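Local structure of GTPase HflX (Sulfolobus solfataricus, 3KXI) at residues A98-A103 and F248-S253; G186-G191 and F236-P241; G191-F196 and L230-G235; S198-T203 and Y219-N224; D259-V264 and S291-L296. The protein hydrolyses GTP, for which it is specific, associates with the 50S ribosomal subunit and may act in protein synthesis or ribosome biogenesis. All blocks are in the same frame, centred on the assembly; numbering follows the deposited sequence.

Following the chain from the N terminus, residues 98-103 come first and meet 248-253 in interaction 1, which closes the longest loop and ties the start of helix 101-121 to helix 245-253 of the G domain. The next three nest inside it, one within another: interaction 2 joins the P-loop to the segment 236-241, interaction 3 sets helix 192-199 against strand 226-232, and interaction 4, innermost, links the end of that helix to edge strand 218-223. Interactions 2 and 3 share Gly191 and both touch GDP. Interaction 5 follows in series, pairing strands 260-266 and 295-300 of the same sheet that interactions 3 and 4 reach; Val264 packs against the P-loop.

Interaction 1. Residues A98-A103 and F248-S253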
# COMPACT_ATOMS: atom_id res chain seq x y z
N ALA A 98 -1.18 -8.35 4.11
CA ALA A 98 -2.31 -9.26 4.32
C ALA A 98 -2.11 -10.20 5.51
O ALA A 98 -1.18 -11.01 5.53
CB ALA A 98 -2.61 -10.05 3.05
N GLY A 99 -3.01 -10.10 6.49
CA GLY A 99 -2.98 -10.98 7.63
C GLY A 99 -4.03 -12.06 7.51
O GLY A 99 -3.87 -13.17 8.02
N SER A 100 -5.12 -11.74 6.82
CA SER A 100 -6.23 -12.67 6.69
C SER A 100 -6.01 -13.73 5.60
O SER A 100 -5.56 -13.42 4.50
CB SER A 100 -7.54 -11.91 6.45
OG SER A 100 -7.63 -11.43 5.13
N LYS A 101 -6.31 -14.97 5.94
CA LYS A 101 -6.31 -16.06 4.98
C LYS A 101 -7.08 -15.66 3.71
O LYS A 101 -6.63 -15.93 2.60
CB LYS A 101 -6.89 -17.32 5.61
CG LYS A 101 -7.06 -18.51 4.68
CD LYS A 101 -7.57 -19.72 5.46
CE LYS A 101 -7.75 -20.95 4.58
NZ LYS A 101 -9.00 -20.93 3.77
N GLU A 102 -8.22 -15.01 3.87
CA GLU A 102 -9.00 -14.60 2.70
C GLU A 102 -8.21 -13.66 1.79
O GLU A 102 -8.23 -13.80 0.56
CB GLU A 102 -10.33 -13.95 3.11
CG GLU A 102 -11.23 -13.60 1.92
CD GLU A 102 -12.33 -12.61 2.28
OE1 GLU A 102 -12.57 -12.40 3.49
OE2 GLU A 102 -12.96 -12.05 1.36
N ALA A 103 -7.51 -12.70 2.39
CA ALA A 103 -6.70 -11.75 1.64
C ALA A 103 -5.53 -12.47 1.00
O ALA A 103 -5.19 -12.21 -0.15
CB ALA A 103 -6.22 -10.62 2.53
N PHE A 248 -6.47 -6.33 -3.64
CA PHE A 248 -6.30 -5.05 -2.96
C PHE A 248 -7.43 -4.75 -1.97
O PHE A 248 -7.17 -4.43 -0.81
CB PHE A 248 -6.17 -3.89 -3.96
CG PHE A 248 -6.05 -2.56 -3.30
CD1 PHE A 248 -4.89 -2.21 -2.62
CD2 PHE A 248 -7.12 -1.67 -3.31
CE1 PHE A 248 -4.77 -0.99 -1.98
CE2 PHE A 248 -7.01 -0.43 -2.68
CZ PHE A 248 -5.83 -0.09 -2.01
N PHE A 249 -8.67 -4.85 -2.43
CA PHE A 249 -9.82 -4.53 -1.60
C PHE A 249 -9.81 -5.32 -0.29
O PHE A 249 -9.96 -4.75 0.79
CB PHE A 249 -11.12 -4.80 -2.37
CG PHE A 249 -12.36 -4.32 -1.66
CD1 PHE A 249 -12.81 -3.02 -1.82
CD2 PHE A 249 -13.07 -5.18 -0.82
CE1 PHE A 249 -13.95 -2.57 -1.16
CE2 PHE A 249 -14.20 -4.73 -0.15
CZ PHE A 249 -14.65 -3.43 -0.33
N VAL A 250 -9.61 -6.63 -0.40
CA VAL A 250 -9.63 -7.51 0.77
C VAL A 250 -8.47 -7.21 1.72
O VAL A 250 -8.63 -7.23 2.94
CB VAL A 250 -9.63 -9.01 0.35
CG1 VAL A 250 -9.75 -9.92 1.57
CG2 VAL A 250 -10.75 -9.28 -0.63
N THR A 251 -7.29 -6.95 1.15
CA THR A 251 -6.13 -6.57 1.95
C THR A 251 -6.40 -5.28 2.72
O THR A 251 -6.22 -5.21 3.93
CB THR A 251 -4.87 -6.39 1.07
OG1 THR A 251 -4.59 -7.62 0.37
CG2 THR A 251 -3.66 -6.02 1.92
N LEU A 252 -6.83 -4.25 2.00
CA LEU A 252 -7.16 -2.97 2.62
C LEU A 252 -8.25 -3.10 3.68
O LEU A 252 -8.17 -2.48 4.73
CB LEU A 252 -7.59 -1.98 1.54
CG LEU A 252 -8.04 -0.59 1.99
CD1 LEU A 252 -6.94 0.14 2.75
CD2 LEU A 252 -8.49 0.20 0.78
N SER A 253 -9.27 -3.91 3.39
CA SER A 253 -10.42 -4.04 4.27
C SER A 253 -10.05 -4.52 5.67
O SER A 253 -10.84 -4.40 6.60
CB SER A 253 -11.47 -4.99 3.68
OG SER A 253 -12.08 -4.44 2.51
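Val250 carries this contact, and from its CB two methyls branch, of which CG1 makes most of the contact. With CG1 anti to the backbone N (chi1 -176°), that methyl lies against the first turn of helix 101-121, 3.6 Å from Ala103 CA and 3.7 Å from Ala103 CB. The same CG1 meets the end of Glu102, 3.8 Å from the carboxylate carbon CD, where the two side chains cross at about a right angle. CG2 adds Glu102 OE2 at 4.1 Å. The acid's other oxygen, OE1, is engaged in a salt bridge with Lys167, so Val250 packs beside an anchored carboxylate.

One residue on, Thr251 turns OG1 to the methyls of Ala103 (CB at 4.0 Å) and Ala98, while its polar bond goes to Ala247 O in its own helix. Consistent with the small Ala103 side chain, Ala103 CA and Thr251 CA come to 5.2 Å. Ser100 OG accepts from Ala103 N at 3.0 Å and is also hydrogen-bonded to Glu254, just past the other segment. The arrangement is an N-capped helix start in the middle region of HflX, packed by van der Waals contacts on helix 245-253 of the G domain.

Interaction 2. Residues G186-G191 and F236-P241. With GDP (guanosine-5'-diphosphate), chain C.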
# COMPACT_ATOMS: atom_id res chain seq x y z
N GLY A 186 -3.82 6.07 4.13
CA GLY A 186 -3.51 7.18 3.24
C GLY A 186 -2.88 6.73 1.94
O GLY A 186 -2.39 5.60 1.82
N TYR A 187 -2.89 7.63 0.95
CA TYR A 187 -2.31 7.32 -0.35
C TYR A 187 -0.82 7.08 -0.27
O TYR A 187 -0.16 7.46 0.69
CB TYR A 187 -2.63 8.40 -1.37
CG TYR A 187 -3.98 8.22 -2.02
CD1 TYR A 187 -5.10 8.91 -1.56
CD2 TYR A 187 -4.14 7.33 -3.08
CE1 TYR A 187 -6.34 8.73 -2.16
CE2 TYR A 187 -5.37 7.15 -3.68
CZ TYR A 187 -6.47 7.85 -3.21
OH TYR A 187 -7.69 7.67 -3.81
N THR A 188 -0.28 6.43 -1.30
CA THR A 188 1.14 6.15 -1.34
C THR A 188 1.90 7.46 -1.51
O THR A 188 1.45 8.36 -2.21
CB THR A 188 1.49 5.16 -2.46
OG1 THR A 188 0.72 5.47 -3.62
CG2 THR A 188 1.15 3.74 -2.02
N ASN A 189 3.03 7.55 -0.82
CA ASN A 189 3.84 8.76 -0.82
C ASN A 189 3.21 9.88 0.00
O ASN A 189 3.70 11.01 -0.01
CB ASN A 189 4.11 9.22 -2.25
CG ASN A 189 5.19 10.27 -2.32
OD1 ASN A 189 6.35 10.00 -2.01
ND2 ASN A 189 4.82 11.48 -2.73
N SER A 190 2.13 9.57 0.72
CA SER A 190 1.51 10.55 1.62
C SER A 190 2.29 10.65 2.92
O SER A 190 2.24 11.67 3.61
CB SER A 190 0.05 10.17 1.92
OG SER A 190 -0.03 9.15 2.91
N GLY A 191 3.00 9.57 3.26
CA GLY A 191 3.83 9.54 4.45
C GLY A 191 3.43 8.50 5.48
O GLY A 191 3.88 8.56 6.63
N PHE A 236 -3.82 3.65 0.14
CA PHE A 236 -4.68 3.80 -1.01
C PHE A 236 -3.74 3.81 -2.20
O PHE A 236 -2.66 4.41 -2.14
CB PHE A 236 -5.46 5.10 -0.93
CG PHE A 236 -6.18 5.29 0.38
CD1 PHE A 236 -6.95 4.26 0.91
CD2 PHE A 236 -6.11 6.49 1.06
CE1 PHE A 236 -7.62 4.42 2.11
CE2 PHE A 236 -6.78 6.66 2.27
CZ PHE A 236 -7.53 5.62 2.79
N ILE A 237 -4.12 3.12 -3.27
CA ILE A 237 -3.22 2.92 -4.39
C ILE A 237 -3.85 3.46 -5.66
O ILE A 237 -5.02 3.21 -5.92
CB ILE A 237 -2.88 1.43 -4.57
CG1 ILE A 237 -2.47 0.80 -3.24
CG2 ILE A 237 -1.79 1.25 -5.61
CD1 ILE A 237 -1.06 1.14 -2.80
N ARG A 238 -3.07 4.20 -6.43
CA ARG A 238 -3.58 4.78 -7.67
C ARG A 238 -3.49 3.79 -8.82
O ARG A 238 -2.55 2.99 -8.90
CB ARG A 238 -2.82 6.05 -8.04
CG ARG A 238 -3.20 7.26 -7.23
CD ARG A 238 -2.05 7.72 -6.36
NE ARG A 238 -2.37 8.92 -5.60
CZ ARG A 238 -1.56 9.48 -4.71
NH1 ARG A 238 -0.37 8.94 -4.47
NH2 ARG A 238 -1.94 10.57 -4.07
N GLY A 239 -4.48 3.86 -9.71
CA GLY A 239 -4.47 3.07 -10.93
C GLY A 239 -4.18 1.60 -10.67
O GLY A 239 -3.25 1.03 -11.24
N ILE A 240 -4.99 1.00 -9.80
CA ILE A 240 -4.87 -0.42 -9.51
C ILE A 240 -5.43 -1.22 -10.67
O ILE A 240 -6.58 -1.02 -11.07
CB ILE A 240 -5.65 -0.76 -8.23
CG1 ILE A 240 -5.07 0.01 -7.04
CG2 ILE A 240 -5.65 -2.28 -7.98
CD1 ILE A 240 -6.02 0.15 -5.86
N PRO A 241 -4.61 -2.12 -11.24
CA PRO A 241 -5.05 -2.94 -12.37
C PRO A 241 -6.18 -3.87 -11.97
O PRO A 241 -6.12 -4.48 -10.90
CB PRO A 241 -3.79 -3.75 -12.73
CG PRO A 241 -2.65 -2.96 -12.16
CD PRO A 241 -3.19 -2.35 -10.91
PB GDP C . 3.74 6.28 2.12
O1B GDP C . 3.83 5.58 0.78
O2B GDP C . 2.37 6.89 2.28
O3B GDP C . 3.97 5.31 3.25
O3A GDP C . 4.84 7.45 2.16
PA GDP C . 6.36 7.22 2.66
O1A GDP C . 6.43 7.04 4.16
O2A GDP C . 6.97 6.04 1.93
O5' GDP C . 7.02 8.62 2.23
C5' GDP C . 6.90 9.05 0.86
C4' GDP C . 8.00 10.07 0.63
O4' GDP C . 7.66 11.31 1.24
C3' GDP C . 9.23 9.54 1.34
O3' GDP C . 10.35 9.55 0.45
C2' GDP C . 9.44 10.47 2.52
O2' GDP C . 10.83 10.74 2.70
C1' GDP C . 8.67 11.73 2.16
N9 GDP C . 8.04 12.29 3.37
C8 GDP C . 7.26 11.61 4.24
N7 GDP C . 6.82 12.41 5.25
C5 GDP C . 7.32 13.65 5.02
C6 GDP C . 7.24 14.97 5.69
O6 GDP C . 6.59 15.13 6.74
N1 GDP C . 7.90 15.98 5.12
C2 GDP C . 8.62 15.84 3.98
N2 GDP C . 9.26 16.92 3.47
N3 GDP C . 8.73 14.67 3.32
C4 GDP C . 8.11 13.56 3.78
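The Tyr187 ring has Phe236 CB over the centre of one face, 3.4 Å from the centroid, a CH-pi contact; the ring gets there with Tyr187 CG anti to the carbonyl carbon, beside the backbone N. The Phe236 ring turns its edge to that face, an edge-to-face pair with planes at 66°. Its own face takes the backbone of Gly186, whose N is 3.5 Å from Phe236 CE2. The Arg238 guanidinium lies nearly parallel to the tyrosine ring, the planes 16° apart, but is displaced: Tyr187 CB sits off centre over one of its faces. At its edge NH1 makes a weak hydrogen bond to Thr188 O, and NH1 also forms a salt bridge with Glu15.

Without the Tyr187 ring, as with an alanine here, Phe236 CB would lose its partner and the arginine's flat group is likely to be freer to turn. Backbones are bridged here as well, Phe236 N donating to Gly186 O at 2.9 Å and Thr188 N weakly to Phe236 O. A CB on Gly186 would run into the carbonyl before it.

Beyond the bridge, Tyr187 to Ser190 form a type II turn in which Ser190 OG donates to Tyr187 O at 2.8 Å. Asn189 N points almost straight at GDP O1B (2.7 Å, 172°), and Gly191 N grips O2B. The chemistry implies a P-loop whose amides face the beta-phosphate, while the Tyr187-Phe236 pair and the backbone bridge join the loop to segment 236-241.

Interaction 3. Residues G191-F196 and L230-G235. With GDP (guanosine-5'-diphosphate), chain C.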
# COMPACT_ATOMS: atom_id res chain seq x y z
N GLY A 191 3.00 9.57 3.26
CA GLY A 191 3.83 9.54 4.45
C GLY A 191 3.43 8.50 5.48
O GLY A 191 3.88 8.56 6.63
N LYS A 192 2.59 7.54 5.08
CA LYS A 192 2.13 6.50 6.00
C LYS A 192 3.28 5.88 6.76
O LYS A 192 3.31 5.87 7.99
CB LYS A 192 1.41 5.37 5.26
CG LYS A 192 -0.01 5.66 4.84
CD LYS A 192 -0.59 4.44 4.15
CE LYS A 192 0.37 3.85 3.11
NZ LYS A 192 0.66 4.75 1.94
N THR A 193 4.24 5.35 6.00
CA THR A 193 5.39 4.68 6.59
C THR A 193 6.20 5.64 7.44
O THR A 193 6.47 5.36 8.61
CB THR A 193 6.29 4.04 5.51
OG1 THR A 193 5.55 3.04 4.80
CG2 THR A 193 7.51 3.41 6.15
N SER A 194 6.59 6.77 6.86
CA SER A 194 7.37 7.76 7.60
C SER A 194 6.75 8.01 8.98
O SER A 194 7.46 8.06 9.99
CB SER A 194 7.47 9.08 6.83
OG SER A 194 8.09 8.91 5.56
N LEU A 195 5.43 8.15 9.02
CA LEU A 195 4.75 8.44 10.27
C LEU A 195 4.83 7.26 11.23
O LEU A 195 5.20 7.43 12.39
CB LEU A 195 3.30 8.83 10.01
CG LEU A 195 2.57 9.22 11.29
CD1 LEU A 195 3.34 10.31 12.02
CD2 LEU A 195 1.14 9.65 11.00
N PHE A 196 4.46 6.08 10.76
CA PHE A 196 4.57 4.87 11.56
C PHE A 196 5.97 4.78 12.16
O PHE A 196 6.14 4.50 13.34
CB PHE A 196 4.26 3.62 10.72
CG PHE A 196 4.41 2.33 11.47
CD1 PHE A 196 3.45 1.91 12.39
CD2 PHE A 196 5.52 1.52 11.26
CE1 PHE A 196 3.59 0.72 13.08
CE2 PHE A 196 5.66 0.33 11.95
CZ PHE A 196 4.70 -0.07 12.86
N LEU A 230 0.25 0.04 16.87
CA LEU A 230 0.24 0.76 15.60
C LEU A 230 0.38 -0.17 14.42
O LEU A 230 1.08 -1.19 14.48
CB LEU A 230 1.35 1.81 15.56
CG LEU A 230 1.02 3.17 16.19
CD1 LEU A 230 2.11 4.18 15.87
CD2 LEU A 230 -0.32 3.66 15.68
N VAL A 231 -0.30 0.17 13.33
CA VAL A 231 -0.25 -0.63 12.12
C VAL A 231 0.07 0.26 10.93
O VAL A 231 -0.68 1.17 10.61
CB VAL A 231 -1.61 -1.31 11.86
CG1 VAL A 231 -1.49 -2.29 10.71
CG2 VAL A 231 -2.11 -2.00 13.12
N ASP A 232 1.20 0.00 10.27
CA ASP A 232 1.40 0.57 8.96
C ASP A 232 0.56 -0.25 7.99
O ASP A 232 0.86 -1.41 7.70
CB ASP A 232 2.86 0.57 8.53
CG ASP A 232 3.08 1.32 7.22
OD1 ASP A 232 2.29 2.25 6.93
OD2 ASP A 232 4.02 0.97 6.47
N THR A 233 -0.50 0.36 7.50
CA THR A 233 -1.47 -0.32 6.67
C THR A 233 -1.02 -0.24 5.22
O THR A 233 -0.11 0.52 4.89
CB THR A 233 -2.87 0.32 6.90
OG1 THR A 233 -3.65 -0.51 7.77
CG2 THR A 233 -3.61 0.55 5.60
N VAL A 234 -1.62 -1.06 4.36
CA VAL A 234 -1.46 -0.89 2.92
C VAL A 234 -2.17 0.41 2.53
O VAL A 234 -3.27 0.70 3.00
CB VAL A 234 -2.04 -2.08 2.13
CG1 VAL A 234 -3.55 -2.19 2.36
CG2 VAL A 234 -1.74 -1.93 0.65
N GLY A 235 -1.55 1.20 1.67
CA GLY A 235 -2.12 2.50 1.39
C GLY A 235 -3.36 2.46 0.51
O GLY A 235 -3.89 1.39 0.19
PB GDP C . 3.74 6.28 2.12
O1B GDP C . 3.83 5.58 0.78
O2B GDP C . 2.37 6.89 2.28
O3B GDP C . 3.97 5.31 3.25
O3A GDP C . 4.84 7.45 2.16
PA GDP C . 6.36 7.22 2.66
O1A GDP C . 6.43 7.04 4.16
O2A GDP C . 6.97 6.04 1.93
O5' GDP C . 7.02 8.62 2.23
C5' GDP C . 6.90 9.05 0.86
C4' GDP C . 8.00 10.07 0.63
O4' GDP C . 7.66 11.31 1.24
C3' GDP C . 9.23 9.54 1.34
O3' GDP C . 10.35 9.55 0.45
C2' GDP C . 9.44 10.47 2.52
O2' GDP C . 10.83 10.74 2.70
C1' GDP C . 8.67 11.73 2.16
N9 GDP C . 8.04 12.29 3.37
C8 GDP C . 7.26 11.61 4.24
N7 GDP C . 6.82 12.41 5.25
C5 GDP C . 7.32 13.65 5.02
C6 GDP C . 7.24 14.97 5.69
O6 GDP C . 6.59 15.13 6.74
N1 GDP C . 7.90 15.98 5.12
C2 GDP C . 8.62 15.84 3.98
N2 GDP C . 9.26 16.92 3.47
N3 GDP C . 8.73 14.67 3.32
C4 GDP C . 8.11 13.56 3.78
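Phe196 and Asp232 both set their CG anti to the backbone N (chi1 177° and -173°), which brings the ring and the carboxylate stem together where the P-loop helix 192-199 crosses strand 226-232. The short axes run 8.5 Å apart at 152°, close to antiparallel. Asp232 CB lies off centre over the phenyl face, 4.0 Å from its centroid, and the ring and carboxylate planes are nearly parallel. At the ring's edge is Leu230 O, while Leu230 CB packs on Phe196 CE1 at 3.5 Å. Replacing the phenyl of Phe196 by an alanine's methyl would probably open a gap between helix and strand, leaving the stem of Asp232 poorly supported.

Nearer the nucleotide, Thr193 OG1 stands between two acceptors, Asp232 OD2 at 3.1 Å and GDP O3B at 3.2 Å, beside a bound magnesium ion. Asp232 to Gly235 read DxxG, consistent with the G3 motif, and are predicted to bind GTP. The Lys192 chain bends at its last two torsions and passes Gly235, where CE comes to 3.3 Å of Gly235 CA; a side chain there would collide with the amine. Lys192 NZ thereby ends 2.8 Å from GDP O2B, with Gly186 O as a further partner.

Interaction 4. Residues S198-T203 and Y219-N224; sequences SLTGLT and YAIPIN
Thr200 overlaps two side chains of strand 218-223 that point toward it, Tyr219 and Ile221. Its CG2 methyl reaches Ile221 CG2 at 3.5 Å, where the two side chains cross at about a right angle, and its CB lies 3.8 Å from Tyr219 CD2, oblique to the ring. Methyl and hydroxyl divide the work: chi1 of 64° puts CG2 anti to the carbonyl carbon and facing the strand, whereas OG1 is hydrogen-bonded to Phe196 O, one turn back in the helix.

Two residues later Leu202 adds a second contact to the tyrosine. Its CD2 stands over one face of the Tyr219 ring, 4.3 Å from the centroid and 16° off the normal, a CH-pi contact; Ile221 CG2 lies at the edge of the same ring. Farther along the strand, Ile221 CD1 comes to 3.7 Å from Leu199 O. The side chains thus meet through carbon atoms, with one methyl against a backbone carbonyl, grouped round the place where the helix ends.

Within the G domain, this ties the end of helix 192-199 and the turn after it to an outermost strand of the mixed sheet. Strand 226-232 lies next to that strand and supplies Leu230, which touches both Leu199 and Thr200, while Phe196 touches Tyr219 and helix 341-355 touches Leu199 through Ile348.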
# COMPACT_ATOMS: atom_id res chain seq x y z
N SER A 198 8.39 7.27 12.67
CA SER A 198 8.73 8.27 13.67
C SER A 198 7.93 8.06 14.96
O SER A 198 8.40 8.40 16.05
CB SER A 198 8.56 9.69 13.12
OG SER A 198 7.25 9.89 12.61
N LEU A 199 6.74 7.50 14.83
CA LEU A 199 5.90 7.18 15.98
C LEU A 199 6.40 5.98 16.77
O LEU A 199 6.23 5.91 17.99
CB LEU A 199 4.47 6.90 15.53
CG LEU A 199 3.59 8.11 15.23
CD1 LEU A 199 2.22 7.64 14.77
CD2 LEU A 199 3.49 8.99 16.47
N THR A 200 7.02 5.03 16.08
CA THR A 200 7.51 3.82 16.74
C THR A 200 9.02 3.86 16.85
O THR A 200 9.65 2.85 17.15
CB THR A 200 7.09 2.55 15.98
OG1 THR A 200 7.71 2.55 14.68
CG2 THR A 200 5.58 2.49 15.82
N GLY A 201 9.59 5.04 16.61
CA GLY A 201 11.04 5.20 16.60
C GLY A 201 11.78 3.99 16.06
O GLY A 201 12.50 3.32 16.80
N LEU A 202 11.58 3.68 14.78
CA LEU A 202 12.27 2.55 14.15
C LEU A 202 13.33 2.98 13.14
O LEU A 202 14.45 3.32 13.52
CB LEU A 202 11.26 1.59 13.51
CG LEU A 202 10.21 0.97 14.43
CD1 LEU A 202 9.24 0.07 13.67
CD2 LEU A 202 10.87 0.20 15.58
N THR A 203 12.97 2.94 11.85
CA THR A 203 13.84 3.42 10.78
C THR A 203 13.08 3.45 9.46
O THR A 203 13.44 2.75 8.51
CB THR A 203 15.08 2.51 10.58
OG1 THR A 203 14.85 1.23 11.17
CG2 THR A 203 16.32 3.15 11.17
N TYR A 219 3.28 -2.59 15.35
CA TYR A 219 4.16 -2.30 16.48
C TYR A 219 3.44 -1.59 17.62
O TYR A 219 2.78 -0.57 17.41
CB TYR A 219 5.36 -1.47 16.00
CG TYR A 219 6.58 -1.62 16.87
CD1 TYR A 219 7.44 -2.70 16.70
CD2 TYR A 219 6.87 -0.69 17.86
CE1 TYR A 219 8.57 -2.84 17.49
CE2 TYR A 219 7.99 -0.83 18.65
CZ TYR A 219 8.84 -1.91 18.47
OH TYR A 219 9.96 -2.06 19.26
N ALA A 220 3.57 -2.12 18.82
CA ALA A 220 2.94 -1.51 19.99
C ALA A 220 3.88 -0.55 20.72
O ALA A 220 4.99 -0.91 21.10
CB ALA A 220 2.42 -2.59 20.92
N ILE A 221 3.41 0.68 20.92
CA ILE A 221 4.22 1.73 21.54
C ILE A 221 3.56 2.31 22.79
O ILE A 221 2.34 2.49 22.84
CB ILE A 221 4.47 2.89 20.56
CG1 ILE A 221 3.16 3.59 20.21
CG2 ILE A 221 5.15 2.38 19.30
CD1 ILE A 221 3.29 5.08 20.01
N PRO A 222 4.36 2.61 23.82
CA PRO A 222 3.83 3.15 25.07
C PRO A 222 3.75 4.68 25.06
O PRO A 222 4.78 5.35 25.04
CB PRO A 222 4.86 2.69 26.12
CG PRO A 222 5.85 1.79 25.38
CD PRO A 222 5.77 2.23 23.95
N ILE A 223 2.54 5.22 25.07
CA ILE A 223 2.33 6.66 25.25
C ILE A 223 1.75 6.88 26.64
O ILE A 223 0.62 6.46 26.93
CB ILE A 223 1.35 7.25 24.22
CG1 ILE A 223 1.95 7.22 22.81
CG2 ILE A 223 0.99 8.68 24.59
CD1 ILE A 223 1.12 7.96 21.79
N ASN A 224 2.52 7.54 27.50
CA ASN A 224 2.20 7.68 28.92
C ASN A 224 2.09 6.33 29.62
O ASN A 224 2.98 5.49 29.54
CB ASN A 224 0.90 8.46 29.13
CG ASN A 224 1.08 9.95 28.91
OD1 ASN A 224 2.18 10.43 28.64
ND2 ASN A 224 -0.01 10.70 29.02

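Interaction 5. Residues D259-V264 and S291-L296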
# COMPACT_ATOMS: atom_id res chain seq x y z
N ASP A 259 -9.31 -0.07 15.81
CA ASP A 259 -10.12 0.69 16.75
C ASP A 259 -10.22 2.15 16.31
O ASP A 259 -11.29 2.76 16.41
CB ASP A 259 -9.55 0.58 18.16
CG ASP A 259 -9.44 -0.86 18.62
OD1 ASP A 259 -10.49 -1.51 18.77
OD2 ASP A 259 -8.30 -1.35 18.83
N ALA A 260 -9.11 2.68 15.82
CA ALA A 260 -9.09 4.01 15.22
C ALA A 260 -8.21 4.00 13.97
O ALA A 260 -7.47 3.05 13.73
CB ALA A 260 -8.59 5.05 16.21
N LEU A 261 -8.30 5.06 13.19
CA LEU A 261 -7.46 5.22 12.01
C LEU A 261 -6.89 6.62 11.93
O LEU A 261 -7.60 7.61 12.10
CB LEU A 261 -8.25 4.93 10.73
CG LEU A 261 -8.76 3.51 10.49
CD1 LEU A 261 -9.50 3.45 9.17
CD2 LEU A 261 -7.61 2.50 10.53
N ILE A 262 -5.58 6.70 11.67
CA ILE A 262 -4.94 7.97 11.35
C ILE A 262 -4.84 8.10 9.84
O ILE A 262 -4.11 7.34 9.20
CB ILE A 262 -3.53 8.06 11.95
CG1 ILE A 262 -3.59 8.06 13.48
CG2 ILE A 262 -2.84 9.33 11.46
CD1 ILE A 262 -2.27 7.70 14.14
N LEU A 263 -5.56 9.06 9.28
CA LEU A 263 -5.51 9.33 7.84
C LEU A 263 -4.41 10.34 7.53
O LEU A 263 -4.47 11.48 7.98
CB LEU A 263 -6.86 9.85 7.35
CG LEU A 263 -6.94 10.38 5.91
CD1 LEU A 263 -6.51 9.34 4.89
CD2 LEU A 263 -8.34 10.88 5.59
N VAL A 264 -3.42 9.92 6.76
CA VAL A 264 -2.33 10.81 6.38
C VAL A 264 -2.63 11.47 5.04
O VAL A 264 -3.15 10.84 4.13
CB VAL A 264 -0.99 10.05 6.28
CG1 VAL A 264 0.15 11.02 5.96
CG2 VAL A 264 -0.71 9.26 7.56
N SER A 291 -16.92 2.58 9.47
CA SER A 291 -18.05 3.37 9.96
C SER A 291 -17.93 3.57 11.46
O SER A 291 -17.46 2.69 12.18
CB SER A 291 -19.36 2.66 9.62
OG SER A 291 -20.45 3.15 10.39
N GLY A 292 -18.35 4.74 11.94
CA GLY A 292 -18.37 5.04 13.36
C GLY A 292 -17.04 4.82 14.04
O GLY A 292 -16.98 4.58 15.25
N LYS A 293 -15.97 4.89 13.26
CA LYS A 293 -14.63 4.72 13.79
C LYS A 293 -13.95 6.09 13.87
O LYS A 293 -13.95 6.84 12.90
CB LYS A 293 -13.82 3.76 12.91
CG LYS A 293 -12.65 3.08 13.62
CD LYS A 293 -11.79 2.29 12.65
CE LYS A 293 -12.59 1.22 11.91
NZ LYS A 293 -13.06 0.14 12.83
N PRO A 294 -13.37 6.41 15.04
CA PRO A 294 -12.71 7.71 15.20
C PRO A 294 -11.58 7.83 14.19
O PRO A 294 -10.78 6.89 14.05
CB PRO A 294 -12.14 7.66 16.62
CG PRO A 294 -12.89 6.57 17.31
CD PRO A 294 -13.21 5.57 16.24
N ILE A 295 -11.52 8.95 13.49
CA ILE A 295 -10.45 9.18 12.54
C ILE A 295 -9.71 10.48 12.83
O ILE A 295 -10.28 11.57 12.76
CB ILE A 295 -10.97 9.20 11.09
CG1 ILE A 295 -11.56 7.83 10.74
CG2 ILE A 295 -9.83 9.56 10.13
CD1 ILE A 295 -12.08 7.73 9.33
N LEU A 296 -8.43 10.34 13.17
CA LEU A 296 -7.53 11.47 13.33
C LEU A 296 -6.85 11.81 12.00
O LEU A 296 -5.94 11.10 11.56
CB LEU A 296 -6.48 11.15 14.40
CG LEU A 296 -5.31 12.10 14.65
CD1 LEU A 296 -5.78 13.54 14.81
CD2 LEU A 296 -4.55 11.64 15.87
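Leu261 and Ile295 sit side by side in the tight half of this contact, where strands 260-266 and 295-300 run parallel. Three backbone bonds hold it: Leu261 N to Pro294 O (3.2 Å, 164°), Leu296 N to Leu261 O (3.0 Å) and Leu263 N to Leu296 O (3.1 Å). The first is the straightest of the three. Side chains alternate between faces. Ile295 CG2 packs on Leu263 CB at 4.1 Å, on the face that helix 271-287 covers; across the sheet Ile262 CG1 meets Leu296 CB at 4.3 Å, on the face lined by helix 341-355.

At the other end strand pairing stops, and the partly exposed Lys293 and Pro294 touch through side-chain carbons. With chi1 at -157° the Lys293 chain swings out opposite its own amide N; its methylenes pass Asp259 O and cross the Leu261 side chain at a slant, CD 3.9 Å from Leu261 CG. The chain then bends twice, and NZ bonds to Ser258 O and Lys256 O. Asp259 turns elsewhere, its OD2 bonded to Ser181 N.

The two strands and helix 271-287 form a beta-alpha-beta unit of the P-loop GTPase sheet. The contact's buried middle rests on amide bonds and aliphatic packing, while at its end the lysine's charge is probably eased by backbone carbonyls and not by Asp259.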